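BB0689 (Borrelia burgdorferi, PDB 4D53) is of unknown function but is an outer surface lipoprotein belonging to the bacterial CAP superfamily. Local coordinates at residues T108-I113 with V129-R134; T63-I68 with N76-I81; R53-T58 with E80-G85. All coordinates share one frame; numbering follows the deposited sequence.

Interaction 1: T108-I113 with V129-R134; sequences TDTDKI and VLFGKR
D109 meets K133 through its backbone: D109 O lies 3.6 Å from K133 CB. T110 follows with its side chain against the backbone of G132 and the CB of F131. T110 CB comes within 3.4 Å of G132 O, and T110 OG1 is hydrogen-bonded to N107. D111 and K112 then share one partner, which makes a classic beta bulge. Both of their N-H groups point to G132 O, K112 N at 3.0 Å and D111 N at a similar distance. The K112 bond lies nearly along the C=O axis, while D111 N is tilted 35° from the carbonyl plane. The D111 carboxylate turns over its own backbone (chi1 59°) and crosses K133. D111 OD2 and K133 NZ form a weak salt bridge of 3.3 Å. K112 also accepts: G132 N donates to K112 O at 2.9 Å. The amine of K112 leads away to E33. I113 closes the segment beside F131 in a non-hydrogen-bonded antiparallel pair. I113 CG1 sits over one face of the F131 ring, near its rim, and I113 CD1 is 3.8 Å from F131 CE2. V129 CG1 touches the same isoleucine. The shared carbonyl therefore fixes the register of the hairpin where strand 112-119 begins, whereas the long D111-K133 bridge, between partly exposed side chains, probably adds little.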
loop_
_atom_site.group_PDB
_atom_site.type_symbol
_atom_site.label_atom_id
_atom_site.label_comp_id
_atom_site.label_asym_id
_atom_site.label_seq_id
_atom_site.Cartn_x
_atom_site.Cartn_y
_atom_site.Cartn_z
ATOM N N THR A 108 -14.629 -5.054 -0.329
ATOM C CA THR A 108 -15.684 -4.330 -1.087
ATOM C C THR A 108 -16.047 -3.041 -0.442
ATOM O O THR A 108 -17.006 -2.413 -0.871
ATOM C CB THR A 108 -17.016 -5.150 -1.148
ATOM O OG1 THR A 108 -17.477 -5.453 0.169
ATOM C CG2 THR A 108 -16.820 -6.310 -1.904
ATOM N N ASP A 109 -15.311 -2.615 0.582
ATOM C CA ASP A 109 -15.620 -1.459 1.354
ATOM C C ASP A 109 -15.023 -0.174 0.769
ATOM O O ASP A 109 -15.314 0.875 1.299
ATOM C CB ASP A 109 -15.029 -1.476 2.756
ATOM C CG ASP A 109 -15.556 -2.514 3.650
ATOM O OD1 ASP A 109 -16.591 -3.179 3.301
ATOM O OD2 ASP A 109 -14.839 -2.628 4.712
ATOM N N THR A 110 -14.032 -0.270 -0.120
ATOM C CA THR A 110 -13.194 0.907 -0.473
ATOM C C THR A 110 -13.356 1.082 -1.971
ATOM O O THR A 110 -13.629 0.108 -2.654
ATOM C CB THR A 110 -11.685 0.718 -0.089
ATOM O OG1 THR A 110 -11.207 -0.459 -0.758
ATOM C CG2 THR A 110 -11.488 0.648 1.394
ATOM N N ASP A 111 -13.202 2.310 -2.509
ATOM C CA ASP A 111 -13.188 2.514 -3.922
ATOM C C ASP A 111 -11.930 3.097 -4.484
ATOM O O ASP A 111 -11.795 3.234 -5.698
ATOM C CB ASP A 111 -14.428 3.318 -4.435
ATOM C CG ASP A 111 -14.566 4.679 -3.814
ATOM O OD1 ASP A 111 -13.806 5.052 -2.922
ATOM O OD2 ASP A 111 -15.499 5.391 -4.234
ATOM N N LYS A 112 -10.991 3.446 -3.612
ATOM C CA LYS A 112 -9.725 4.060 -4.019
ATOM C C LYS A 112 -8.542 3.202 -3.486
ATOM O O LYS A 112 -8.634 2.654 -2.424
ATOM C CB LYS A 112 -9.594 5.450 -3.385
ATOM C CG LYS A 112 -10.736 6.414 -3.760
ATOM C CD LYS A 112 -10.862 6.674 -5.233
ATOM C CE LYS A 112 -12.107 7.532 -5.556
ATOM N NZ LYS A 112 -11.960 7.876 -6.977
ATOM N N ILE A 113 -7.446 3.218 -4.226
ATOM C CA ILE A 113 -6.192 2.573 -3.855
ATOM C C ILE A 113 -5.029 3.539 -4.134
ATOM O O ILE A 113 -5.040 4.340 -5.111
ATOM C CB ILE A 113 -5.984 1.258 -4.641
ATOM C CG1 ILE A 113 -4.858 0.402 -4.093
ATOM C CG2 ILE A 113 -5.809 1.470 -6.128
ATOM C CD1 ILE A 113 -4.725 -0.944 -4.773
ATOM N N VAL A 129 0.624 -0.333 0.693
ATOM C CA VAL A 129 -0.587 -0.193 -0.167
ATOM C C VAL A 129 -1.764 0.156 0.691
ATOM O O VAL A 129 -2.039 -0.503 1.666
ATOM C CB VAL A 129 -0.821 -1.380 -1.112
ATOM C CG1 VAL A 129 -2.086 -1.175 -1.973
ATOM C CG2 VAL A 129 0.424 -1.720 -1.918
ATOM N N LEU A 130 -2.433 1.265 0.368
ATOM C CA LEU A 130 -3.559 1.778 1.082
ATOM C C LEU A 130 -4.840 1.685 0.219
ATOM O O LEU A 130 -4.783 1.853 -0.987
ATOM C CB LEU A 130 -3.354 3.270 1.403
ATOM C CG LEU A 130 -2.071 3.616 2.221
ATOM C CD1 LEU A 130 -1.821 5.142 2.471
ATOM C CD2 LEU A 130 -2.149 2.927 3.560
ATOM N N PHE A 131 -5.931 1.462 0.924
ATOM C CA PHE A 131 -7.260 1.386 0.365
ATOM C C PHE A 131 -8.134 2.345 1.144
ATOM O O PHE A 131 -8.004 2.506 2.399
ATOM C CB PHE A 131 -7.870 -0.033 0.485
ATOM C CG PHE A 131 -7.056 -1.127 -0.142
ATOM C CD1 PHE A 131 -5.959 -1.633 0.512
ATOM C CD2 PHE A 131 -7.383 -1.650 -1.354
ATOM C CE1 PHE A 131 -5.171 -2.594 -0.080
ATOM C CE2 PHE A 131 -6.654 -2.648 -1.940
ATOM C CZ PHE A 131 -5.500 -3.115 -1.320
ATOM N N GLY A 132 -9.064 3.020 0.426
ATOM C CA GLY A 132 -9.897 3.986 1.113
ATOM C C GLY A 132 -11.251 4.290 0.441
ATOM O O GLY A 132 -11.433 4.050 -0.728
ATOM N N LYS A 133 -12.149 4.836 1.235
ATOM C CA LYS A 133 -13.481 5.318 0.730
ATOM C C LYS A 133 -13.654 6.697 1.319
ATOM O O LYS A 133 -13.479 6.829 2.522
ATOM C CB LYS A 133 -14.539 4.363 1.266
ATOM C CG LYS A 133 -16.005 4.637 0.969
ATOM C CD LYS A 133 -16.268 4.823 -0.492
ATOM C CE LYS A 133 -17.709 5.310 -0.687
ATOM N NZ LYS A 133 -17.812 6.021 -1.979
ATOM N N ARG A 134 -13.947 7.706 0.503
ATOM C CA ARG A 134 -14.361 9.038 0.994
ATOM C C ARG A 134 -15.827 9.170 1.359
ATOM O O ARG A 134 -16.656 8.548 0.716
ATOM C CB ARG A 134 -14.113 10.109 -0.052
ATOM C CG ARG A 134 -12.679 10.560 -0.108
ATOM C CD ARG A 134 -12.454 11.666 -1.119
ATOM N NE ARG A 134 -11.039 12.052 -1.177
ATOM C CZ ARG A 134 -10.148 11.481 -1.952
ATOM N NH1 ARG A 134 -10.511 10.529 -2.785
ATOM N NH2 ARG A 134 -8.880 11.879 -1.931
#

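Interaction 2: T63-I68 with N76-I81; sequences TPMQRI and NLTREI
E80 OE2 is gripped from two directions, by the guanidinium of R67 and by a water. R67 NH2 donates to E80 OE2 at 3.0 Å in a salt bridge that is fairly straight, 160° at the hydrogen. The carboxylate oxygen is met on its syn side, by a donor tilted somewhat out of the carboxylate plane. The two flat groups are nearly coplanar, 15° apart, and the acid sits at the guanidinium edge. The water accepts from R67 NE and donates to E80 OE2 at 2.6 Å, which closes a ring beside the direct bond. E80 reaches the arginine by an extended chain, with CG anti to the backbone N. Further bonds fix both groups: R67 NH1 binds T62 OG1, R67 NH2 also binds H57 O, and E80 OE1 binds H57 ND1. One face of the guanidinium lies against the backbone where T63 joins P64, and R67 also makes a cation-pi contact with Y45.

The contact sets the short helix 64-69 across the outer strand 75-84 of the CAP-domain sheet. The axes of the two segments approach to 8.4 Å, with 113° between their directions. P64, in the first turn, packs its ring crosswise on E80, with P64 CG 3.7 Å from E80 OE1. M65 and T78 run past each other, pointing opposite ways. T78 CG2 is 3.7 Å from M65 CA and also touches M65 CB and SD. The bent methionine chain carries M65 CE on to within 4.1 Å of N76 O. The I68 methyl CD1 points at the T78 side chain in an approach too tight to trust in detail. The hydroxyl of T78 is engaged with F131 O on the neighbouring strand.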
loop_
_atom_site.group_PDB
_atom_site.type_symbol
_atom_site.label_atom_id
_atom_site.label_comp_id
_atom_site.label_asym_id
_atom_site.label_seq_id
_atom_site.Cartn_x
_atom_site.Cartn_y
_atom_site.Cartn_z
ATOM N N THR A 63 -1.880 5.882 13.256
ATOM C CA THR A 63 -2.597 4.792 12.646
ATOM C C THR A 63 -2.780 5.094 11.128
ATOM O O THR A 63 -2.647 6.229 10.688
ATOM C CB THR A 63 -3.961 4.697 13.311
ATOM O OG1 THR A 63 -4.633 3.577 12.807
ATOM C CG2 THR A 63 -4.781 5.831 12.930
ATOM N N PRO A 64 -3.096 4.076 10.305
ATOM C CA PRO A 64 -3.331 4.376 8.873
ATOM C C PRO A 64 -4.358 5.455 8.637
ATOM O O PRO A 64 -4.103 6.374 7.831
ATOM C CB PRO A 64 -3.836 3.043 8.329
ATOM C CG PRO A 64 -3.194 2.040 9.215
ATOM C CD PRO A 64 -3.173 2.639 10.574
ATOM N N MET A 65 -5.511 5.370 9.307
ATOM C CA MET A 65 -6.559 6.459 9.138
ATOM C C MET A 65 -6.042 7.850 9.470
ATOM O O MET A 65 -6.249 8.809 8.733
ATOM C CB MET A 65 -7.825 6.182 9.970
ATOM C CG MET A 65 -8.976 7.158 9.667
ATOM S SD MET A 65 -10.271 6.410 8.648
ATOM C CE MET A 65 -10.881 5.121 9.739
ATOM N N GLN A 66 -5.311 7.946 10.583
ATOM C CA GLN A 66 -4.748 9.198 11.031
ATOM C C GLN A 66 -3.732 9.715 10.050
ATOM O O GLN A 66 -3.661 10.896 9.784
ATOM C CB GLN A 66 -4.130 8.884 12.380
ATOM C CG GLN A 66 -3.512 9.922 13.242
ATOM C CD GLN A 66 -3.248 9.348 14.661
ATOM O OE1 GLN A 66 -3.887 8.357 15.114
ATOM N NE2 GLN A 66 -2.297 9.976 15.368
ATOM N N ARG A 67 -2.915 8.824 9.460
ATOM C CA ARG A 67 -1.943 9.254 8.499
ATOM C C ARG A 67 -2.638 9.807 7.243
ATOM O O ARG A 67 -2.159 10.740 6.643
ATOM C CB ARG A 67 -0.993 8.104 8.102
ATOM C CG ARG A 67 -0.016 7.839 9.216
ATOM C CD ARG A 67 1.109 6.903 8.878
ATOM N NE ARG A 67 0.646 5.573 8.572
ATOM C CZ ARG A 67 0.431 4.605 9.482
ATOM N NH1 ARG A 67 0.593 4.792 10.777
ATOM N NH2 ARG A 67 0.010 3.417 9.106
ATOM N N ILE A 68 -3.728 9.185 6.826
ATOM C CA ILE A 68 -4.462 9.690 5.669
ATOM C C ILE A 68 -5.180 11.026 6.043
ATOM O O ILE A 68 -5.171 11.962 5.240
ATOM C CB ILE A 68 -5.497 8.689 5.146
ATOM C CG1 ILE A 68 -4.763 7.420 4.622
ATOM C CG2 ILE A 68 -6.302 9.337 3.997
ATOM C CD1 ILE A 68 -5.632 6.207 4.469
ATOM N N ASN A 76 -13.410 7.970 5.334
ATOM C CA ASN A 76 -14.053 7.476 6.534
ATOM C C ASN A 76 -13.886 5.997 6.648
ATOM O O ASN A 76 -14.351 5.412 7.604
ATOM C CB ASN A 76 -15.555 7.842 6.561
ATOM C CG ASN A 76 -16.327 7.282 5.373
ATOM O OD1 ASN A 76 -15.769 6.966 4.336
ATOM N ND2 ASN A 76 -17.629 7.189 5.521
ATOM N N LEU A 77 -13.199 5.376 5.703
ATOM C CA LEU A 77 -12.903 3.961 5.872
ATOM C C LEU A 77 -11.599 3.695 5.171
ATOM O O LEU A 77 -11.466 4.114 4.037
ATOM C CB LEU A 77 -13.949 3.149 5.201
ATOM C CG LEU A 77 -14.098 1.785 5.841
ATOM C CD1 LEU A 77 -15.608 1.446 5.805
ATOM C CD2 LEU A 77 -13.170 0.816 5.116
ATOM N N THR A 78 -10.672 2.974 5.828
ATOM C CA THR A 78 -9.366 2.705 5.219
ATOM C C THR A 78 -8.740 1.356 5.611
ATOM O O THR A 78 -9.070 0.809 6.690
ATOM C CB THR A 78 -8.412 3.815 5.580
ATOM O OG1 THR A 78 -7.252 3.689 4.740
ATOM C CG2 THR A 78 -8.022 3.717 7.063
ATOM N N ARG A 79 -7.876 0.802 4.732
ATOM C CA ARG A 79 -7.046 -0.385 5.082
ATOM C C ARG A 79 -5.631 -0.175 4.585
ATOM O O ARG A 79 -5.441 0.527 3.571
ATOM C CB ARG A 79 -7.502 -1.622 4.405
ATOM C CG ARG A 79 -8.907 -1.993 4.849
ATOM C CD ARG A 79 -9.564 -2.704 3.741
ATOM N NE ARG A 79 -10.962 -3.011 4.059
ATOM C CZ ARG A 79 -11.314 -3.945 4.914
ATOM N NH1 ARG A 79 -10.378 -4.631 5.561
ATOM N NH2 ARG A 79 -12.591 -4.247 5.079
ATOM N N GLU A 80 -4.695 -0.879 5.223
ATOM C CA GLU A 80 -3.262 -0.750 4.889
ATOM C C GLU A 80 -2.649 -2.119 4.862
ATOM O O GLU A 80 -2.868 -2.919 5.820
ATOM C CB GLU A 80 -2.570 0.094 5.938
ATOM C CG GLU A 80 -1.047 0.144 5.734
ATOM C CD GLU A 80 -0.384 1.082 6.745
ATOM O OE1 GLU A 80 -0.074 0.626 7.888
ATOM O OE2 GLU A 80 -0.165 2.266 6.369
ATOM N N ILE A 81 -1.875 -2.434 3.820
ATOM C CA ILE A 81 -1.055 -3.619 3.797
ATOM C C ILE A 81 0.414 -3.244 3.551
ATOM O O ILE A 81 0.673 -2.358 2.720
ATOM C CB ILE A 81 -1.536 -4.682 2.765
ATOM C CG1 ILE A 81 -1.617 -4.117 1.372
ATOM C CG2 ILE A 81 -2.993 -5.211 3.125
ATOM C CD1 ILE A 81 -2.025 -5.036 0.209
HETATM O O HOH W 1 0.049 4.841 5.844
#

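Interaction 3: R53-T58 with E80-G85; sequences RTITHT and EILASG
The loop after helix 36-52 runs along the outer strand 75-84 of the sheet, nearly antiparallel to it, and touches it through side chains. H57 makes the polar contact. Its ND1 donates to E80 OE1 at 2.7 Å, with 152° at the hydrogen. The bond uses the anti lone pair of OE1, on the side away from the other oxygen. Ring and carboxylate are nearly coplanar, 21° apart, and the acceptor is slightly tilted from the ring plane. L82 covers one face of this imidazole. L82 CD1 stands 3.9 Å from the centroid of the H57 ring in a CH-pi contact, and the same methyl is 3.5 Å from T56 O. I55 continues the row: its CG2 packs on L82 CD1 at 3.8 Å, and its CG1 on S84 CB at 3.6 Å. With CG1 beside the backbone N (chi1 -63°), I55 spreads its two branches over L82 and S84. T56 OG1 accepts from T58 N in an ST turn, which shapes the loop just where H57 enters. Helix 36-52 also touches L82, and helix 91-96 touches A83, whose side chain points away from the loop, as in the alpha-beta-alpha sandwich of the CAP fold.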
loop_
_atom_site.group_PDB
_atom_site.type_symbol
_atom_site.label_atom_id
_atom_site.label_comp_id
_atom_site.label_asym_id
_atom_site.label_seq_id
_atom_site.Cartn_x
_atom_site.Cartn_y
_atom_site.Cartn_z
ATOM N N ARG A 53 13.939 1.261 10.112
ATOM C CA ARG A 53 14.301 -0.170 10.133
ATOM C C ARG A 53 13.209 -1.013 10.721
ATOM O O ARG A 53 13.470 -1.835 11.583
ATOM C CB ARG A 53 15.669 -0.436 10.846
ATOM C CG ARG A 53 16.787 0.456 10.271
ATOM C CD ARG A 53 18.099 0.057 10.945
ATOM N NE ARG A 53 19.015 1.178 11.122
ATOM C CZ ARG A 53 20.081 1.197 11.940
ATOM N NH1 ARG A 53 20.419 0.139 12.700
ATOM N NH2 ARG A 53 20.827 2.293 11.992
ATOM N N THR A 54 11.961 -0.854 10.246
ATOM C CA THR A 54 10.824 -1.554 10.879
ATOM C C THR A 54 9.754 -1.748 9.835
ATOM O O THR A 54 9.701 -1.020 8.842
ATOM C CB THR A 54 10.230 -0.713 12.048
ATOM O OG1 THR A 54 9.161 -1.413 12.758
ATOM C CG2 THR A 54 9.616 0.609 11.649
ATOM N N ILE A 55 8.868 -2.699 10.110
ATOM C CA ILE A 55 7.641 -2.774 9.458
ATOM C C ILE A 55 6.555 -2.863 10.570
ATOM O O ILE A 55 6.567 -3.770 11.436
ATOM C CB ILE A 55 7.594 -4.038 8.547
ATOM C CG1 ILE A 55 8.628 -3.987 7.433
ATOM C CG2 ILE A 55 6.184 -4.226 8.092
ATOM C CD1 ILE A 55 8.343 -2.885 6.416
ATOM N N THR A 56 5.652 -1.932 10.547
ATOM C CA THR A 56 4.609 -1.804 11.593
ATOM C C THR A 56 3.521 -0.912 11.089
ATOM O O THR A 56 3.799 -0.011 10.268
ATOM C CB THR A 56 5.159 -1.267 12.936
ATOM O OG1 THR A 56 4.042 -1.052 13.811
ATOM C CG2 THR A 56 5.886 0.017 12.735
ATOM N N HIS A 57 2.291 -1.086 11.563
ATOM C CA HIS A 57 1.165 -0.209 11.152
ATOM C C HIS A 57 1.058 1.028 12.045
ATOM O O HIS A 57 0.281 1.916 11.742
ATOM C CB HIS A 57 -0.173 -0.973 11.203
ATOM C CG HIS A 57 -0.259 -2.081 10.207
ATOM N ND1 HIS A 57 -0.553 -1.855 8.877
ATOM C CD2 HIS A 57 -0.161 -3.428 10.353
ATOM C CE1 HIS A 57 -0.641 -3.021 8.249
ATOM N NE2 HIS A 57 -0.382 -3.984 9.111
ATOM N N THR A 58 1.824 1.100 13.148
ATOM C CA THR A 58 1.589 2.129 14.176
ATOM C C THR A 58 2.828 2.940 14.520
ATOM O O THR A 58 3.090 3.260 15.666
ATOM C CB THR A 58 1.080 1.498 15.491
ATOM O OG1 THR A 58 2.037 0.521 15.926
ATOM C CG2 THR A 58 -0.259 0.834 15.212
ATOM N N GLU A 80 -4.695 -0.879 5.223
ATOM C CA GLU A 80 -3.262 -0.750 4.889
ATOM C C GLU A 80 -2.649 -2.119 4.862
ATOM O O GLU A 80 -2.868 -2.919 5.820
ATOM C CB GLU A 80 -2.570 0.094 5.938
ATOM C CG GLU A 80 -1.047 0.144 5.734
ATOM C CD GLU A 80 -0.384 1.082 6.745
ATOM O OE1 GLU A 80 -0.074 0.626 7.888
ATOM O OE2 GLU A 80 -0.165 2.266 6.369
ATOM N N ILE A 81 -1.875 -2.434 3.820
ATOM C CA ILE A 81 -1.055 -3.619 3.797
ATOM C C ILE A 81 0.414 -3.244 3.551
ATOM O O ILE A 81 0.673 -2.358 2.720
ATOM C CB ILE A 81 -1.536 -4.682 2.765
ATOM C CG1 ILE A 81 -1.617 -4.117 1.372
ATOM C CG2 ILE A 81 -2.993 -5.211 3.125
ATOM C CD1 ILE A 81 -2.025 -5.036 0.209
ATOM N N LEU A 82 1.324 -3.986 4.200
ATOM C CA LEU A 82 2.726 -3.813 4.079
ATOM C C LEU A 82 3.387 -5.037 3.629
ATOM O O LEU A 82 2.895 -6.151 3.900
ATOM C CB LEU A 82 3.279 -3.382 5.464
ATOM C CG LEU A 82 2.531 -2.275 6.187
ATOM C CD1 LEU A 82 3.026 -2.093 7.596
ATOM C CD2 LEU A 82 2.711 -0.928 5.439
ATOM N N ALA A 83 4.571 -4.917 3.050
ATOM C CA ALA A 83 5.458 -6.006 2.745
ATOM C C ALA A 83 6.898 -5.534 2.734
ATOM O O ALA A 83 7.159 -4.390 2.407
ATOM C CB ALA A 83 5.148 -6.694 1.433
ATOM N N SER A 84 7.795 -6.408 3.109
ATOM C CA SER A 84 9.224 -6.113 3.029
ATOM C C SER A 84 10.051 -7.292 2.635
ATOM O O SER A 84 9.826 -8.436 3.057
ATOM C CB SER A 84 9.663 -5.643 4.408
ATOM O OG SER A 84 10.996 -5.345 4.473
ATOM N N GLY A 85 11.071 -7.025 1.820
ATOM C CA GLY A 85 11.944 -8.029 1.349
ATOM C C GLY A 85 11.312 -9.055 0.419
ATOM O O GLY A 85 11.776 -10.197 0.351
#

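Overall arrangement
All three contacts reach one sheet. Interaction 1 pairs strand 112-119 with strand 125-134. Interactions 2 and 3 instead lay helix 64-69 and the loop 53-58 against strand 75-84, the next strand beyond 125-134. Interactions 1 and 3 are partly buried, while interaction 2 lies at the surface. The chemistry follows the place in the fold. Backbone bonds dominate between the paired strands of interaction 1, and side-chain polar bonds dominate at the outer strand. E80 belongs to both interactions 2 and 3. Interaction 1 meets interaction 2 through the F131-T78 hydrogen bond and the D109-R79 salt bridge. It meets interaction 3 through the backbone bond of V129 to I81.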